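Local coordinates for cytochrome P450 reductase (Amycolatopsis methanolica 239, PDB 5OGX), which transfers electrons from NADH, through FAD and a [2Fe-2S] cluster, to the cytochrome P450 GcoA that O-demethylates lignin-derived aromatics, at residues D15-L27 / L73-T85. Residues are numbered along the deposited sequence; the frame is centred on the assembly and turned at random.
With FES (Fe2/s2 (inorganic) cluster), chain C.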
loop_
_atom_site.group_PDB
_atom_site.type_symbol
_atom_site.label_atom_id
_atom_site.label_comp_id
_atom_site.label_asym_id
_atom_site.label_seq_id
_atom_site.Cartn_x
_atom_site.Cartn_y
_atom_site.Cartn_z
ATOM N N ASP A 15 13.071 -18.118 -12.989
ATOM C CA ASP A 15 12.317 -19.043 -13.818
ATOM C C ASP A 15 10.842 -18.916 -13.468
ATOM O O ASP A 15 10.465 -18.967 -12.292
ATOM C CB ASP A 15 12.822 -20.476 -13.657
ATOM C CG ASP A 15 14.215 -20.644 -14.222
ATOM O OD1 ASP A 15 14.356 -20.599 -15.464
ATOM O OD2 ASP A 15 15.170 -20.781 -13.428
ATOM N N CYS A 16 10.027 -18.702 -14.491
ATOM C CA CYS A 16 8.615 -18.395 -14.344
ATOM C C CYS A 16 7.805 -19.566 -14.878
ATOM O O CYS A 16 8.015 -20.006 -16.011
ATOM C CB CYS A 16 8.274 -17.111 -15.104
ATOM S SG CYS A 16 6.593 -16.506 -14.847
ATOM N N GLU A 17 6.895 -20.086 -14.057
ATOM C CA GLU A 17 6.006 -21.125 -14.542
ATOM C C GLU A 17 5.058 -20.537 -15.588
ATOM O O GLU A 17 4.757 -19.343 -15.563
ATOM C CB GLU A 17 5.218 -21.734 -13.388
ATOM C CG GLU A 17 6.100 -22.186 -12.237
ATOM C CD GLU A 17 5.421 -23.214 -11.352
ATOM O OE1 GLU A 17 4.489 -23.892 -11.835
ATOM O OE2 GLU A 17 5.822 -23.346 -10.177
ATOM N N PRO A 18 4.599 -21.352 -16.538
ATOM C CA PRO A 18 3.766 -20.805 -17.625
ATOM C C PRO A 18 2.465 -20.174 -17.159
ATOM O O PRO A 18 1.932 -19.299 -17.856
ATOM C CB PRO A 18 3.515 -22.033 -18.512
ATOM C CG PRO A 18 4.703 -22.908 -18.261
ATOM C CD PRO A 18 5.015 -22.742 -16.805
ATOM N N GLY A 19 1.927 -20.588 -16.014
ATOM C CA GLY A 19 0.734 -19.952 -15.491
ATOM C C GLY A 19 0.994 -18.813 -14.529
ATOM O O GLY A 19 0.052 -18.227 -13.986
ATOM N N GLN A 20 2.260 -18.474 -14.317
ATOM C CA GLN A 20 2.685 -17.499 -13.323
ATOM C C GLN A 20 3.011 -16.168 -13.993
ATOM O O GLN A 20 3.526 -16.139 -15.115
ATOM C CB GLN A 20 3.906 -18.040 -12.580
ATOM C CG GLN A 20 4.482 -17.166 -11.503
ATOM C CD GLN A 20 5.591 -17.872 -10.756
ATOM O OE1 GLN A 20 6.394 -18.603 -11.344
ATOM N NE2 GLN A 20 5.626 -17.687 -9.452
ATOM N N THR A 21 2.700 -15.067 -13.308
ATOM C CA THR A 21 2.970 -13.757 -13.884
ATOM C C THR A 21 4.429 -13.351 -13.691
ATOM O O THR A 21 5.119 -13.812 -12.776
ATOM C CB THR A 21 2.068 -12.695 -13.262
ATOM O OG1 THR A 21 2.399 -12.542 -11.881
ATOM C CG2 THR A 21 0.607 -13.083 -13.405
ATOM N N LEU A 22 4.897 -12.465 -14.579
ATOM C CA LEU A 22 6.258 -11.951 -14.463
ATOM C C LEU A 22 6.498 -11.334 -13.089
ATOM O O LEU A 22 7.511 -11.609 -12.435
ATOM C CB LEU A 22 6.523 -10.916 -15.557
ATOM C CG LEU A 22 6.488 -11.407 -17.001
ATOM C CD1 LEU A 22 6.898 -10.294 -17.972
ATOM C CD2 LEU A 22 7.380 -12.614 -17.136
ATOM N N LEU A 23 5.586 -10.469 -12.642
ATOM C CA LEU A 23 5.787 -9.810 -11.356
ATOM C C LEU A 23 5.968 -10.830 -10.239
ATOM O O LEU A 23 6.889 -10.715 -9.427
ATOM C CB LEU A 23 4.624 -8.872 -11.039
ATOM C CG LEU A 23 4.807 -8.168 -9.678
ATOM C CD1 LEU A 23 6.038 -7.245 -9.665
ATOM C CD2 LEU A 23 3.551 -7.388 -9.333
ATOM N N GLU A 24 5.094 -11.839 -10.177
ATOM C CA GLU A 24 5.172 -12.773 -9.061
ATOM C C GLU A 24 6.424 -13.630 -9.137
ATOM O O GLU A 24 7.032 -13.929 -8.104
ATOM C CB GLU A 24 3.912 -13.633 -9.004
ATOM C CG GLU A 24 2.737 -12.773 -8.592
ATOM C CD GLU A 24 1.599 -13.547 -8.001
ATOM O OE1 GLU A 24 1.537 -14.779 -8.216
ATOM O OE2 GLU A 24 0.754 -12.901 -7.343
ATOM N N ALA A 25 6.852 -13.991 -10.345
ATOM C CA ALA A 25 8.098 -14.732 -10.485
ATOM C C ALA A 25 9.283 -13.913 -9.974
ATOM O O ALA A 25 10.136 -14.431 -9.241
ATOM C CB ALA A 25 8.309 -15.142 -11.945
ATOM N N PHE A 26 9.354 -12.625 -10.347
ATOM C CA PHE A 26 10.466 -11.793 -9.895
ATOM C C PHE A 26 10.420 -11.598 -8.382
ATOM O O PHE A 26 11.411 -11.845 -7.691
ATOM C CB PHE A 26 10.468 -10.433 -10.612
ATOM C CG PHE A 26 10.944 -10.508 -12.054
ATOM C CD1 PHE A 26 12.185 -11.046 -12.363
ATOM C CD2 PHE A 26 10.145 -10.047 -13.088
ATOM C CE1 PHE A 26 12.624 -11.147 -13.689
ATOM C CE2 PHE A 26 10.581 -10.134 -14.417
ATOM C CZ PHE A 26 11.821 -10.679 -14.714
ATOM N N LEU A 27 9.275 -11.175 -7.834
ATOM C CA LEU A 27 9.266 -10.898 -6.398
ATOM C C LEU A 27 9.474 -12.165 -5.573
ATOM O O LEU A 27 10.098 -12.118 -4.507
ATOM C CB LEU A 27 7.967 -10.206 -5.973
ATOM C CG LEU A 27 7.650 -8.846 -6.592
ATOM C CD1 LEU A 27 6.296 -8.340 -6.061
ATOM C CD2 LEU A 27 8.752 -7.826 -6.324
ATOM N N LEU A 73 4.808 -3.143 -24.997
ATOM C CA LEU A 73 4.708 -2.949 -23.557
ATOM C C LEU A 73 3.775 -3.993 -22.953
ATOM O O LEU A 73 2.958 -4.607 -23.644
ATOM C CB LEU A 73 4.208 -1.544 -23.221
ATOM C CG LEU A 73 4.995 -0.376 -23.820
ATOM C CD1 LEU A 73 4.537 0.928 -23.186
ATOM C CD2 LEU A 73 6.497 -0.573 -23.641
ATOM N N ALA A 74 3.903 -4.180 -21.641
ATOM C CA ALA A 74 3.089 -5.138 -20.901
ATOM C C ALA A 74 3.001 -4.681 -19.453
ATOM O O ALA A 74 3.737 -3.797 -19.016
ATOM C CB ALA A 74 3.681 -6.553 -20.977
ATOM N N LEU A 75 2.074 -5.281 -18.717
ATOM C CA LEU A 75 2.005 -5.119 -17.268
ATOM C C LEU A 75 2.572 -6.378 -16.625
ATOM O O LEU A 75 2.049 -7.480 -16.842
ATOM C CB LEU A 75 0.568 -4.894 -16.797
ATOM C CG LEU A 75 -0.184 -3.695 -17.358
ATOM C CD1 LEU A 75 -1.579 -3.639 -16.737
ATOM C CD2 LEU A 75 0.614 -2.418 -17.071
ATOM N N ALA A 76 3.632 -6.213 -15.829
ATOM C CA ALA A 76 4.252 -7.369 -15.183
ATOM C C ALA A 76 3.253 -8.181 -14.361
ATOM O O ALA A 76 3.376 -9.407 -14.274
ATOM C CB ALA A 76 5.412 -6.919 -14.296
ATOM N N CYS A 77 2.285 -7.528 -13.720
ATOM C CA CYS A 77 1.364 -8.298 -12.884
ATOM C C CYS A 77 0.282 -9.005 -13.682
ATOM O O CYS A 77 -0.452 -9.822 -13.111
ATOM C CB CYS A 77 0.690 -7.407 -11.833
ATOM S SG CYS A 77 -0.439 -6.212 -12.573
ATOM N N GLN A 78 0.166 -8.734 -14.986
ATOM C CA GLN A 78 -0.809 -9.430 -15.807
ATOM C C GLN A 78 -0.166 -10.336 -16.842
ATOM O O GLN A 78 -0.813 -11.276 -17.308
ATOM C CB GLN A 78 -1.712 -8.406 -16.514
ATOM C CG GLN A 78 -2.369 -7.468 -15.534
ATOM C CD GLN A 78 -3.357 -8.213 -14.670
ATOM O OE1 GLN A 78 -4.186 -8.972 -15.185
ATOM N NE2 GLN A 78 -3.263 -8.036 -13.364
ATOM N N ALA A 79 1.099 -10.105 -17.172
ATOM C CA ALA A 79 1.733 -10.797 -18.284
ATOM C C ALA A 79 2.274 -12.152 -17.844
ATOM O O ALA A 79 2.948 -12.262 -16.815
ATOM C CB ALA A 79 2.862 -9.936 -18.861
ATOM N N ARG A 80 1.966 -13.189 -18.623
ATOM C CA ARG A 80 2.579 -14.485 -18.417
ATOM C C ARG A 80 3.408 -14.857 -19.641
ATOM O O ARG A 80 2.981 -14.622 -20.773
ATOM C CB ARG A 80 1.528 -15.577 -18.155
ATOM C CG ARG A 80 0.673 -15.290 -16.920
ATOM C CD ARG A 80 -0.460 -16.316 -16.747
ATOM N NE ARG A 80 -1.119 -16.125 -15.457
ATOM C CZ ARG A 80 -2.039 -15.194 -15.223
ATOM N NH1 ARG A 80 -2.422 -14.374 -16.198
ATOM N NH2 ARG A 80 -2.575 -15.077 -14.011
ATOM N N PRO A 81 4.592 -15.420 -19.439
ATOM C CA PRO A 81 5.492 -15.675 -20.566
ATOM C C PRO A 81 4.994 -16.829 -21.416
ATOM O O PRO A 81 4.443 -17.806 -20.905
ATOM C CB PRO A 81 6.819 -16.024 -19.885
ATOM C CG PRO A 81 6.401 -16.607 -18.549
ATOM C CD PRO A 81 5.183 -15.816 -18.145
ATOM N N LEU A 82 5.191 -16.700 -22.725
ATOM C CA LEU A 82 4.981 -17.797 -23.667
ATOM C C LEU A 82 6.294 -18.300 -24.245
ATOM O O LEU A 82 6.293 -19.226 -25.072
ATOM C CB LEU A 82 4.040 -17.352 -24.789
ATOM C CG LEU A 82 2.712 -16.750 -24.333
ATOM C CD1 LEU A 82 2.041 -15.987 -25.469
ATOM C CD2 LEU A 82 1.796 -17.838 -23.794
ATOM N N ALA A 83 7.407 -17.706 -23.830
ATOM C CA ALA A 83 8.756 -18.090 -24.225
ATOM C C ALA A 83 9.706 -17.418 -23.244
ATOM O O ALA A 83 9.288 -16.609 -22.412
ATOM C CB ALA A 83 9.064 -17.678 -25.666
ATOM N N ASP A 84 10.988 -17.761 -23.337
ATOM C CA ASP A 84 11.976 -17.018 -22.562
ATOM C C ASP A 84 11.886 -15.548 -22.941
ATOM O O ASP A 84 11.826 -15.205 -24.128
ATOM C CB ASP A 84 13.381 -17.552 -22.817
ATOM C CG ASP A 84 13.531 -18.994 -22.413
ATOM O OD1 ASP A 84 12.626 -19.517 -21.731
ATOM O OD2 ASP A 84 14.559 -19.598 -22.775
ATOM N N THR A 85 11.836 -14.681 -21.932
ATOM C CA THR A 85 11.444 -13.295 -22.145
ATOM C C THR A 85 12.351 -12.371 -21.352
ATOM O O THR A 85 12.574 -12.582 -20.158
ATOM C CB THR A 85 9.975 -13.090 -21.751
ATOM O OG1 THR A 85 9.138 -13.798 -22.675
ATOM C CG2 THR A 85 9.589 -11.613 -21.747
HETATM FE FE1 FES C . -0.430 -2.356 -10.485
HETATM FE FE2 FES C . 0.613 -4.088 -12.142
HETATM S S1 FES C . -0.829 -2.554 -12.651
HETATM S S2 FES C . 1.178 -3.788 -10.037
HETATM O O HOH W 1 0.411 -11.144 -10.674
#
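Leu22 and Leu23 open the helix that starts at residue 22, and their backbone amides bind the loop 76-79. Leu22 N donates to Ala79 O at 3.0 Å, nearly in line with the carbonyl bond. Leu23 N donates to Ala76 O at 2.9 Å, but from well above the carbonyl plane. Two amides of the first helical turn are thus satisfied by the other segment. The buried side is packed closely. Leu22 CD1 meets Ala79 CB at 4.1 Å, and its CD2 reaches Pro81 CD at 4.0 Å. Cys16 SG, anti to its own N (chi1 -173°), rests against CG and CD of the same proline ring. Val7 of strand 5-9 and Leu47 of strand 46-51 also touch Leu22. Leu23 CB lies 3.9 Å from Ala76 CB, and Leu23 CD2 meets Cys77 CB at 3.8 Å.

This is a plant-type [2Fe-2S] ferredoxin domain of the beta-grasp fold. Its helix 22-28 is joined here to the loop carrying Cys77, a cysteine ligand that follows Cys37, Cys42 and Cys45 far along the chain. Cys77 SG binds FES FE2 at 2.4 Å, and Cys45 binds the same cluster. Gln78 NE2 donates a hydrogen bond to Cys77 SG, which may temper the charge on the sulfur.

Thr21, still buried, is where the packed part meets the outer side. It is the N-cap: its OG1 accepts from Glu24 N and donates to a water that bridges to Cys77 O. Its methyl CG2 lies over one face of the Arg80 guanidinium, offset toward the rim.

The outer side, with exposed Pro18 and Gly19, is looser and more polar. The Arg80 chain is extended from CG to NE and runs past Gln20 O. Arg80 NE then donates to Gly19 O at 2.8 Å, with the oxygen in the guanidinium plane. Gly19 O would probably lose this donor, and the Thr21 methyl its flat cover, if an alanine stood at Arg80.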